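Local coordinates for leucine aminopeptidase (Parabacteroides distasonis, PDB 3TC8), which binds zinc and probably acts as an M28-family exopeptidase that trims amino-terminal residues from peptides, or as a related glutaminyl-peptide cyclotransferase, at residues P20-S26 with E137-Q141; I197-M201 with T248-Q252; S215-A219 with P261-I265. All blocks are in the same frame, centred on the assembly; numbering follows the deposited sequence.

Contact 1 (P20-S26 with E137-Q141)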
ATOM      1  N   PRO A  20      -6.992  -9.044 -17.509  1.00 10.97           N
ATOM      2  CA  PRO A  20      -6.901 -10.249 -16.728  1.00 11.22           C
ATOM      3  C   PRO A  20      -7.878 -10.273 -15.560  1.00 10.42           C
ATOM      4  O   PRO A  20      -8.332  -9.250 -15.070  1.00 11.20           O
ATOM      5  CB  PRO A  20      -5.456 -10.208 -16.224  1.00 13.40           C
ATOM      6  CG  PRO A  20      -4.734  -9.351 -17.086  1.00 14.33           C
ATOM      7  CD  PRO A  20      -5.710  -8.340 -17.571  1.00 12.45           C
ATOM      8  N   ASP A  21      -8.110 -11.482 -15.068  1.00 10.64           N
ATOM      9  CA  ASP A  21      -8.976 -11.767 -13.934  0.50 10.08           C
ATOM     10  C   ASP A  21      -8.134 -11.760 -12.648  1.00 10.72           C
ATOM     11  O   ASP A  21      -7.260 -12.629 -12.472  1.00 13.05           O
ATOM     12  CB  ASP A  21      -9.547 -13.171 -14.202  0.50 10.71           C
ATOM     13  CG  ASP A  21     -10.688 -13.567 -13.307  0.50 12.82           C
ATOM     14  OD1 ASP A  21     -10.948 -12.915 -12.281  0.50 13.14           O
ATOM     15  OD2 ASP A  21     -11.327 -14.602 -13.612  0.50 16.55           O
ATOM     16  N   PHE A  22      -8.374 -10.839 -11.743  1.00  9.29           N
ATOM     17  CA  PHE A  22      -7.730 -10.807 -10.435  1.00  9.39           C
ATOM     18  C   PHE A  22      -8.287 -11.979  -9.619  1.00  8.85           C
ATOM     19  O   PHE A  22      -9.497 -12.082  -9.392  1.00  9.97           O
ATOM     20  CB  PHE A  22      -8.085  -9.498  -9.761  1.00  9.73           C
ATOM     21  CG  PHE A  22      -7.502  -9.296  -8.359  1.00  7.89           C
ATOM     22  CD1 PHE A  22      -8.204  -9.695  -7.240  1.00  9.37           C
ATOM     23  CD2 PHE A  22      -6.301  -8.647  -8.205  1.00  8.49           C
ATOM     24  CE1 PHE A  22      -7.706  -9.432  -5.983  1.00  9.06           C
ATOM     25  CE2 PHE A  22      -5.802  -8.379  -6.928  1.00  8.62           C
ATOM     26  CZ  PHE A  22      -6.529  -8.761  -5.840  1.00  8.44           C
ATOM     27  N   ASN A  23      -7.402 -12.853  -9.142  1.00  8.52           N
ATOM     28  CA  ASN A  23      -7.816 -13.995  -8.339  1.00  8.94           C
ATOM     29  C   ASN A  23      -7.768 -13.593  -6.875  1.00  9.35           C
ATOM     30  O   ASN A  23      -6.681 -13.484  -6.273  1.00  9.22           O
ATOM     31  CB  ASN A  23      -6.882 -15.173  -8.652  1.00  9.94           C
ATOM     32  CG  ASN A  23      -7.224 -16.445  -7.936  1.00 11.45           C
ATOM     33  OD1 ASN A  23      -7.640 -16.461  -6.813  1.00 14.03           O
ATOM     34  ND2 ASN A  23      -6.843 -17.545  -8.559  1.00 16.36           N
ATOM     35  N   ALA A  24      -8.941 -13.363  -6.286  1.00  9.23           N
ATOM     36  CA  ALA A  24      -9.004 -12.879  -4.915  1.00  9.87           C
ATOM     37  C   ALA A  24      -8.551 -13.939  -3.915  1.00  9.50           C
ATOM     38  O   ALA A  24      -8.005 -13.574  -2.862  1.00 10.11           O
ATOM     39  CB  ALA A  24     -10.379 -12.370  -4.589  1.00 12.36           C
ATOM     40  N   ASP A  25      -8.760 -15.224  -4.187  1.00 10.04           N
ATOM     41  CA  ASP A  25      -8.246 -16.301  -3.334  0.50  9.45           C
ATOM     42  C   ASP A  25      -6.744 -16.200  -3.250  1.00  9.56           C
ATOM     43  O   ASP A  25      -6.136 -16.373  -2.191  1.00  9.89           O
ATOM     44  CB  ASP A  25      -8.568 -17.701  -3.897  0.50 10.63           C
ATOM     45  CG  ASP A  25     -10.005 -18.150  -3.642  0.50 11.04           C
ATOM     46  OD1 ASP A  25     -10.733 -17.576  -2.795  0.50 12.86           O
ATOM     47  OD2 ASP A  25     -10.390 -19.152  -4.299  0.50 15.83           O
ATOM     48  N   SER A  26      -6.113 -15.983  -4.385  1.00  9.10           N
ATOM     49  CA  SER A  26      -4.696 -15.812  -4.458  1.00  9.14           C
ATOM     50  C   SER A  26      -4.192 -14.592  -3.688  1.00  8.56           C
ATOM     51  O   SER A  26      -3.225 -14.675  -2.919  1.00  9.09           O
ATOM     52  CB  SER A  26      -4.257 -15.750  -5.920  1.00  9.95           C
ATOM     53  OG  SER A  26      -2.901 -15.337  -6.058  1.00 10.51           O
ATOM     54  N   GLU A 137      -0.887 -10.019  -6.486  1.00  7.11           N
ATOM     55  CA  GLU A 137      -1.769 -10.671  -7.440  1.00  8.02           C
ATOM     56  C   GLU A 137      -1.865  -9.896  -8.749  1.00  7.76           C
ATOM     57  O   GLU A 137      -1.857 -10.475  -9.841  1.00  8.43           O
ATOM     58  CB  GLU A 137      -3.119 -10.909  -6.803  1.00  8.49           C
ATOM     59  CG  GLU A 137      -4.172 -11.461  -7.745  1.00  8.92           C
ATOM     60  CD  GLU A 137      -3.803 -12.767  -8.430  1.00  9.10           C
ATOM     61  OE1 GLU A 137      -2.891 -13.486  -7.954  1.00  9.54           O
ATOM     62  OE2 GLU A 137      -4.488 -13.136  -9.436  1.00 10.41           O
ATOM     63  N   ILE A 138      -1.903  -8.564  -8.680  1.00  8.19           N
ATOM     64  CA  ILE A 138      -1.858  -7.709  -9.866  1.00  8.28           C
ATOM     65  C   ILE A 138      -0.580  -7.967 -10.651  1.00  8.23           C
ATOM     66  O   ILE A 138      -0.591  -8.168 -11.860  1.00  8.49           O
ATOM     67  CB  ILE A 138      -2.031  -6.236  -9.473  1.00  8.05           C
ATOM     68  CG1 ILE A 138      -3.475  -5.957  -9.069  1.00  8.98           C
ATOM     69  CG2 ILE A 138      -1.569  -5.278 -10.605  1.00  9.24           C
ATOM     70  CD1 ILE A 138      -3.667  -4.737  -8.242  1.00 10.16           C
ATOM     71  N   ALA A 139       0.558  -8.025  -9.942  1.00  8.46           N
ATOM     72  CA  ALA A 139       1.826  -8.245 -10.570  1.00  8.51           C
ATOM     73  C   ALA A 139       1.903  -9.646 -11.204  1.00  8.13           C
ATOM     74  O   ALA A 139       2.497  -9.828 -12.274  1.00  8.44           O
ATOM     75  CB  ALA A 139       2.952  -8.049  -9.514  1.00  9.09           C
ATOM     76  N   ARG A 140       1.292 -10.641 -10.555  1.00  8.17           N
ATOM     77  CA  ARG A 140       1.230 -11.960 -11.122  1.00  8.46           C
ATOM     78  C   ARG A 140       0.527 -11.957 -12.468  1.00  8.67           C
ATOM     79  O   ARG A 140       0.956 -12.561 -13.455  1.00  9.12           O
ATOM     80  CB  ARG A 140       0.544 -12.942 -10.163  1.00  8.41           C
ATOM     81  CG  ARG A 140       0.652 -14.389 -10.604  1.00  9.17           C
ATOM     82  CD  ARG A 140       0.081 -15.373  -9.591  1.00 10.06           C
ATOM     83  NE  ARG A 140      -1.381 -15.314  -9.526  1.00  9.54           N
ATOM     84  CZ  ARG A 140      -2.201 -16.147 -10.125  1.00 10.19           C
ATOM     85  NH1 ARG A 140      -1.780 -17.207 -10.815  1.00 11.75           N
ATOM     86  NH2 ARG A 140      -3.475 -15.929 -10.006  1.00 11.00           N
ATOM     87  N   GLN A 141      -0.570 -11.207 -12.555  1.00  8.45           N
ATOM     88  CA  GLN A 141      -1.300 -11.072 -13.805  1.00  8.83           C
ATOM     89  C   GLN A 141      -0.511 -10.291 -14.856  1.00  8.73           C
ATOM     90  O   GLN A 141      -0.483 -10.682 -16.027  1.00  9.28           O
ATOM     91  CB  GLN A 141      -2.630 -10.415 -13.568  1.00  9.36           C
ATOM     92  CG  GLN A 141      -3.600 -11.230 -12.689  1.00  9.17           C
ATOM     93  CD  GLN A 141      -3.883 -12.600 -13.190  1.00  9.69           C
ATOM     94  OE1 GLN A 141      -3.964 -12.824 -14.420  1.00 10.43           O
ATOM     95  NE2 GLN A 141      -4.035 -13.562 -12.274  1.00 11.00           N
TER
HETATM   96  O   HOH W   1      -6.266 -13.683 -15.870  0.50 12.42           O
HETATM   97  O   HOH W   2      -5.729 -17.260 -11.267  1.00 16.68           O

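Contact 2 (I197-M201 with T248-Q252)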
ATOM      1  N   ILE A 197      -0.964   4.886  -8.030  1.00  7.48           N
ATOM      2  CA  ILE A 197      -2.069   4.397  -7.219  1.00  7.72           C
ATOM      3  C   ILE A 197      -1.483   3.676  -6.008  1.00  6.93           C
ATOM      4  O   ILE A 197      -0.744   2.694  -6.163  1.00  7.55           O
ATOM      5  CB  ILE A 197      -3.019   3.441  -7.950  1.00  7.47           C
ATOM      6  CG1 ILE A 197      -3.629   4.131  -9.197  1.00  8.66           C
ATOM      7  CG2 ILE A 197      -4.101   2.952  -7.012  1.00  9.23           C
ATOM      8  CD1 ILE A 197      -4.420   3.136 -10.060  1.00 10.62           C
ATOM      9  N   LEU A 198      -1.785   4.177  -4.815  1.00  7.47           N
ATOM     10  CA  LEU A 198      -1.481   3.556  -3.539  1.00  7.08           C
ATOM     11  C   LEU A 198      -2.676   2.737  -3.077  1.00  6.99           C
ATOM     12  O   LEU A 198      -3.790   3.225  -3.082  1.00  7.76           O
ATOM     13  CB  LEU A 198      -1.182   4.658  -2.523  1.00  7.45           C
ATOM     14  CG  LEU A 198      -1.056   4.251  -1.052  1.00  7.44           C
ATOM     15  CD1 LEU A 198       0.056   3.234  -0.821  1.00  8.91           C
ATOM     16  CD2 LEU A 198      -0.819   5.471  -0.197  1.00  8.74           C
ATOM     17  N   LEU A 199      -2.423   1.517  -2.625  1.00  7.05           N
ATOM     18  CA  LEU A 199      -3.409   0.689  -1.969  1.00  7.38           C
ATOM     19  C   LEU A 199      -3.006   0.611  -0.496  1.00  7.46           C
ATOM     20  O   LEU A 199      -1.890   0.161  -0.187  1.00  7.97           O
ATOM     21  CB  LEU A 199      -3.446  -0.717  -2.546  1.00  7.93           C
ATOM     22  CG  LEU A 199      -3.676  -0.842  -4.068  1.00  8.77           C
ATOM     23  CD1 LEU A 199      -3.757  -2.304  -4.469  1.00  9.98           C
ATOM     24  CD2 LEU A 199      -4.884  -0.041  -4.471  1.00  9.60           C
ATOM     25  N   ASP A 200      -3.909   0.945   0.386  1.00  7.18           N
ATOM     26  CA  ASP A 200      -3.653   0.868   1.828  1.00  7.91           C
ATOM     27  C   ASP A 200      -4.940   0.447   2.525  1.00  7.95           C
ATOM     28  O   ASP A 200      -5.941   1.114   2.335  1.00  9.40           O
ATOM     29  CB  ASP A 200      -3.153   2.232   2.324  1.00  9.42           C
ATOM     30  CG  ASP A 200      -2.639   2.241   3.740  1.00 10.46           C
ATOM     31  OD1 ASP A 200      -2.497   1.183   4.372  1.00 11.31           O
ATOM     32  OD2 ASP A 200      -2.290   3.354   4.273  1.00 11.01           O
HETATM   33  N   MSE A 201      -4.932  -0.645   3.273  1.00  7.80           N
HETATM   34  CA  MSE A 201      -6.163  -1.100   3.937  1.00  7.72           C
HETATM   35  C   MSE A 201      -7.313  -1.322   2.951  1.00  7.91           C
HETATM   36  O   MSE A 201      -8.369  -0.690   3.035  1.00  8.63           O
HETATM   37  CB  MSE A 201      -6.569  -0.163   5.119  1.00  8.23           C
HETATM   38  CG  MSE A 201      -5.511  -0.149   6.229  1.00  9.40           C
HETATM   39 SE   MSE A 201      -5.976   0.807   7.764  0.75 11.58          SE
HETATM   40  CE  MSE A 201      -6.811  -0.488   8.614  1.00 18.17           C
ATOM     41  N   THR A 248      -2.963  11.287   5.719  1.00 11.21           N
ATOM     42  CA  THR A 248      -1.508  11.231   5.596  1.00 11.37           C
ATOM     43  C   THR A 248      -1.128   9.821   5.180  1.00 10.90           C
ATOM     44  O   THR A 248      -1.483   8.857   5.835  1.00 11.62           O
ATOM     45  CB  THR A 248      -0.842  11.547   6.947  1.00 13.31           C
ATOM     46  OG1 THR A 248      -1.221  12.852   7.368  1.00 17.07           O
ATOM     47  CG2 THR A 248       0.670  11.397   6.846  1.00 14.96           C
ATOM     48  N   ASP A 249      -0.449   9.701   4.056  1.00  9.95           N
ATOM     49  CA  ASP A 249      -0.063   8.391   3.559  1.00  9.90           C
ATOM     50  C   ASP A 249       1.032   8.526   2.531  1.00  9.43           C
ATOM     51  O   ASP A 249       1.454   9.643   2.169  1.00 10.01           O
ATOM     52  CB  ASP A 249      -1.293   7.671   2.998  1.00  9.68           C
ATOM     53  CG  ASP A 249      -1.303   6.177   3.228  1.00  9.86           C
ATOM     54  OD1 ASP A 249      -0.245   5.601   3.554  1.00 11.96           O
ATOM     55  OD2 ASP A 249      -2.420   5.553   3.069  1.00 10.73           O
ATOM     56  N   ASP A 250       1.565   7.403   2.049  1.00  9.21           N
ATOM     57  CA  ASP A 250       2.736   7.437   1.225  1.00  8.92           C
ATOM     58  C   ASP A 250       2.574   8.275  -0.033  1.00  8.30           C
ATOM     59  O   ASP A 250       3.539   8.822  -0.543  1.00  9.06           O
ATOM     60  CB  ASP A 250       3.132   5.988   0.822  1.00  9.18           C
ATOM     61  CG  ASP A 250       3.667   5.106   1.980  1.00  9.74           C
ATOM     62  OD1 ASP A 250       4.674   5.485   2.553  1.00  9.80           O
ATOM     63  OD2 ASP A 250       3.086   4.044   2.249  1.00 14.52           O
ATOM     64  N   HIS A 251       1.347   8.328  -0.563  1.00  9.04           N
ATOM     65  CA  HIS A 251       1.126   9.074  -1.815  1.00  8.99           C
ATOM     66  C   HIS A 251       1.468  10.556  -1.709  1.00  9.27           C
ATOM     67  O   HIS A 251       1.938  11.141  -2.694  1.00 10.08           O
ATOM     68  CB  HIS A 251      -0.317   8.881  -2.306  1.00  9.32           C
ATOM     69  CG  HIS A 251      -1.374   9.480  -1.449  1.00  9.21           C
ATOM     70  ND1 HIS A 251      -1.413   9.271  -0.086  1.00  9.57           N
ATOM     71  CD2 HIS A 251      -2.425  10.276  -1.773  1.00  9.61           C
ATOM     72  CE1 HIS A 251      -2.450   9.930   0.398  1.00  9.81           C
ATOM     73  NE2 HIS A 251      -3.086  10.538  -0.607  1.00  9.36           N
ATOM     74  N   GLN A 252       1.335  11.146  -0.517  1.00  9.69           N
ATOM     75  CA  GLN A 252       1.671  12.580  -0.406  1.00 11.13           C
ATOM     76  C   GLN A 252       3.146  12.845  -0.685  1.00 10.14           C
ATOM     77  O   GLN A 252       3.502  13.883  -1.207  1.00 12.12           O
ATOM     78  CB  GLN A 252       1.264  13.175   0.915  1.00 13.33           C
ATOM     79  CG  GLN A 252       2.135  12.876   2.036  1.00 13.80           C
ATOM     80  CD  GLN A 252       1.515  13.377   3.334  1.00 15.60           C
ATOM     81  OE1 GLN A 252       0.375  13.035   3.625  1.00 18.24           O
ATOM     82  NE2 GLN A 252       2.300  14.098   4.149  1.00 16.62           N
TER

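Contact 3 (S215-A219 with P261-I265)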
ATOM      1  N   SER A 215      -5.535  13.132  -2.819  1.00  9.79           N
ATOM      2  CA  SER A 215      -5.670  12.472  -4.104  1.00  9.11           C
ATOM      3  C   SER A 215      -6.447  13.339  -5.072  1.00  9.18           C
ATOM      4  O   SER A 215      -6.082  13.473  -6.243  1.00  9.97           O
ATOM      5  CB  SER A 215      -6.410  11.136  -3.874  1.00  9.08           C
ATOM      6  OG  SER A 215      -5.718  10.255  -3.021  1.00  9.44           O
ATOM      7  N   LEU A 216      -7.579  13.875  -4.616  1.00  9.47           N
ATOM      8  CA  LEU A 216      -8.365  14.776  -5.454  1.00  9.83           C
ATOM      9  C   LEU A 216      -7.616  16.054  -5.813  1.00 10.36           C
ATOM     10  O   LEU A 216      -7.637  16.512  -6.945  1.00 10.84           O
ATOM     11  CB  LEU A 216      -9.659  15.126  -4.736  1.00 10.36           C
ATOM     12  CG  LEU A 216     -10.778  14.104  -4.696  1.00 10.94           C
ATOM     13  CD1 LEU A 216     -11.813  14.488  -3.656  1.00 12.32           C
ATOM     14  CD2 LEU A 216     -11.339  13.856  -6.076  1.00 11.90           C
ATOM     15  N   ARG A 217      -6.958  16.653  -4.818  1.00 10.07           N
ATOM     16  CA  ARG A 217      -6.258  17.892  -5.089  1.00 10.57           C
ATOM     17  C   ARG A 217      -5.142  17.726  -6.106  1.00 10.46           C
ATOM     18  O   ARG A 217      -4.955  18.586  -6.978  1.00 12.18           O
ATOM     19  CB  ARG A 217      -5.748  18.514  -3.798  1.00 10.43           C
ATOM     20  CG  ARG A 217      -5.406  20.013  -3.891  1.00 11.55           C
ATOM     21  CD  ARG A 217      -6.653  20.903  -3.986  1.00 11.67           C
ATOM     22  NE  ARG A 217      -6.339  22.295  -3.734  1.00 12.62           N
ATOM     23  CZ  ARG A 217      -5.854  23.171  -4.615  1.00 13.82           C
ATOM     24  NH1 ARG A 217      -5.711  22.847  -5.884  1.00 15.05           N
ATOM     25  NH2 ARG A 217      -5.504  24.390  -4.189  1.00 14.09           N
ATOM     26  N   ALA A 218      -4.391  16.632  -6.005  1.00 10.84           N
ATOM     27  CA  ALA A 218      -3.261  16.376  -6.889  1.00 10.72           C
ATOM     28  C   ALA A 218      -3.625  15.671  -8.182  1.00 10.12           C
ATOM     29  O   ALA A 218      -2.861  15.750  -9.123  1.00 11.83           O
ATOM     30  CB  ALA A 218      -2.202  15.507  -6.187  1.00 12.51           C
ATOM     31  N   ALA A 219      -4.716  14.918  -8.193  1.00 10.00           N
ATOM     32  CA  ALA A 219      -4.911  13.859  -9.195  1.00  9.87           C
ATOM     33  C   ALA A 219      -6.371  13.545  -9.369  1.00 10.35           C
ATOM     34  O   ALA A 219      -6.774  12.398  -9.558  1.00 10.34           O
ATOM     35  CB  ALA A 219      -4.123  12.631  -8.812  1.00 11.24           C
ATOM     36  N   PRO A 261       1.372  12.629 -10.000  1.00 11.50           N
ATOM     37  CA  PRO A 261       0.004  12.689  -9.475  1.00 10.78           C
ATOM     38  C   PRO A 261      -0.426  11.300  -8.991  1.00 10.44           C
ATOM     39  O   PRO A 261      -0.431  10.373  -9.789  1.00 11.22           O
ATOM     40  CB  PRO A 261      -0.841  13.172 -10.669  1.00 12.10           C
ATOM     41  CG  PRO A 261       0.170  13.856 -11.581  1.00 15.45           C
ATOM     42  CD  PRO A 261       1.435  13.040 -11.416  1.00 12.90           C
ATOM     43  N   SER A 262      -0.817  11.208  -7.725  1.00  9.73           N
ATOM     44  CA  SER A 262      -1.050   9.897  -7.098  1.00  9.00           C
ATOM     45  C   SER A 262      -2.280   9.940  -6.236  1.00  9.14           C
ATOM     46  O   SER A 262      -2.619  10.977  -5.631  1.00 10.61           O
ATOM     47  CB  SER A 262       0.157   9.457  -6.293  1.00  9.76           C
ATOM     48  OG  SER A 262       1.321   9.360  -7.053  1.00 10.58           O
ATOM     49  N   ILE A 263      -2.954   8.802  -6.160  1.00  8.47           N
ATOM     50  CA  ILE A 263      -4.139   8.647  -5.357  1.00  7.95           C
ATOM     51  C   ILE A 263      -3.952   7.535  -4.326  1.00  8.08           C
ATOM     52  O   ILE A 263      -3.082   6.655  -4.468  1.00  8.77           O
ATOM     53  CB  ILE A 263      -5.365   8.352  -6.241  1.00  9.02           C
ATOM     54  CG1 ILE A 263      -5.383   6.921  -6.794  1.00  9.81           C
ATOM     55  CG2 ILE A 263      -5.487   9.405  -7.368  1.00 10.17           C
ATOM     56  CD1 ILE A 263      -6.736   6.516  -7.381  1.00 11.26           C
ATOM     57  N   ASP A 264      -4.829   7.567  -3.320  1.00  8.25           N
ATOM     58  CA  ASP A 264      -4.878   6.561  -2.262  1.00  7.87           C
ATOM     59  C   ASP A 264      -6.216   5.893  -2.251  1.00  8.23           C
ATOM     60  O   ASP A 264      -7.234   6.596  -2.116  1.00  8.75           O
ATOM     61  CB  ASP A 264      -4.598   7.236  -0.910  1.00  8.41           C
ATOM     62  CG  ASP A 264      -4.265   6.294   0.209  1.00  8.84           C
ATOM     63  OD1 ASP A 264      -4.247   5.062   0.068  1.00  9.18           O
ATOM     64  OD2 ASP A 264      -3.988   6.865   1.344  1.00  9.88           O
ATOM     65  N   ILE A 265      -6.230   4.570  -2.422  1.00  7.81           N
ATOM     66  CA  ILE A 265      -7.410   3.738  -2.262  1.00  7.61           C
ATOM     67  C   ILE A 265      -7.269   3.131  -0.875  1.00  7.27           C
ATOM     68  O   ILE A 265      -6.385   2.298  -0.639  1.00  7.91           O
ATOM     69  CB  ILE A 265      -7.489   2.638  -3.349  1.00  8.52           C
ATOM     70  CG1 ILE A 265      -7.451   3.241  -4.763  1.00  8.63           C
ATOM     71  CG2 ILE A 265      -8.723   1.769  -3.129  1.00  9.38           C
ATOM     72  CD1 ILE A 265      -7.471   2.262  -5.878  1.00  9.33           C
TER

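Contact 1 (P20-S26 with E137-Q141)
Phe-22 lays one ring face against Glu-137, whose CG sits 3.8 Å from the ring centroid in a CH-pi contact. Just after it the chain turns into helix 24-36: Asn-23 is the N-cap, its OD1 accepting from Ser-26 N, and the capped end rests on helix 125-144 of the zinc exopeptidase fold. Glu-137 bends at chi2 (57°), which brings its carboxylate past the ring to the N-terminal end of helix 24-36. There Glu-137 OE2 takes the backbone N of Asn-23 at 2.9 Å, from above the carboxylate plane, while Glu-137 OE1 takes the hydroxyl of Ser-26 OG at 2.6 Å. From its own helix Arg-140 grips the same carboxylate side-on: NE bonds to OE1 on the face opposite Ser-26, and NH2 reaches the syn lone pair of OE2. Gln-141 NE2 adds a third donor to OE2. Were Glu-137 an alanine, the Asn-23 N-H and the Arg-140 guanidinium would probably be left without their shared acceptor, and the CH-pi contact on Phe-22 would be lost. Gln-300 of helix 292-308 bonds to Phe-22 N and Pro-20 O, and Lys-296 to Phe-22 O and Asp-21. One water accepts from both Asn-23 ND2 and Arg-140 NH2, at 2.9 Å from each nitrogen.

Contact 2 (I197-M201 with T248-Q252)
With CG anti to the backbone N in both Leu-198 (chi1 170°) and Asp-200 (chi1 -171°), these two residues of strand 195-200 reach out to the start of helix 250-258. This is the carboxy-terminal end of a strand inside the mixed sheet of the M28 peptidase fold, where the zinc site lies; the side chain of Asp-200 is about 4 Å from that of the zinc ligand Asp-127. The polar half of the contact is a meeting of two acids. Asp-200 OD2 comes within 2.5 Å of Asp-249 OD2, the carboxylate planes turned 56° apart, and OD2 of Asp-249 also lies close to Asp-264 on the next strand. Asp-249 OD1 accepts from the backbone N of Asp-250 at 3.0 Å, which limits how the carboxylate can turn. The apolar half is a single methyl: Leu-198 CD2 pushes into the first turn, touching Asp-249 CG at 3.5 Å and the backbone N of His-251 at 3.6 Å. The neighbouring polar ends look elsewhere, Asp-250 to Thr-179 and His-251 NE2 to Glu-212. Leu-198 CD2 meets the His-251 ring obliquely, 3.8 Å from His-251 ND1.

Contact 3 (S215-A219 with P261-I265)
This is a helix lying along the outer edge of a sheet: helix 213-233 runs beside strand 262-266, the last strand on its side of the mixed sheet in the M28 fold. The short axes come within 7.2 Å and run nearly antiparallel, at 155°. The other edge of the strand pairs with strand 195-200, so the backbone groups facing the helix have no strand to bond to. Ser-215 meets one of them. Ser-215 OG, turned beside its own backbone N (chi1 -61°), accepts from Asp-264 N at 2.8 Å, with a bent N-H...O angle of 145°, and also lies 3.2 Å from Ile-263 CA. The same hydroxyl is hydrogen-bonded to Glu-212, just before the helix. One turn on, the methyl of Ala-219 packs against the start of the strand and the proline before it, with Ala-219 CB 3.8 Å from Pro-261 CB and from Ile-263 CG2. The Ile-263 side chain leads on to touch Ile-222 and Val-226, in later turns of the same helix. The chemistry is uneven along this edge: a serine hydroxyl stands in for a neighbouring strand at the Asp-264 N-H, whereas Ser-262 O, packed 3.7 Å from Ser-215 CA, is buried with no hydrogen-bonding partner in the model.

From the N terminus, contact 1 opens first and closes after 110 intervening residues, setting the start of helix 24-36 on helix 125-144; it is complete before the others begin. Its centre is about 20 Å from that of contact 2 and about 24 Å from that of contact 3, and it touches neither. Contacts 2 and 3 cross along the chain: 197-201 opens, 215-219 opens, then 248-252 closes contact 2 and 261-265 closes contact 3. They meet directly, with strands 195-200 and 262-266 adjacent in the sheet and Leu-198 N 2.8 Å from Ile-263 O. Together they bind helices 213-233 and 250-258 to that side of the sheet.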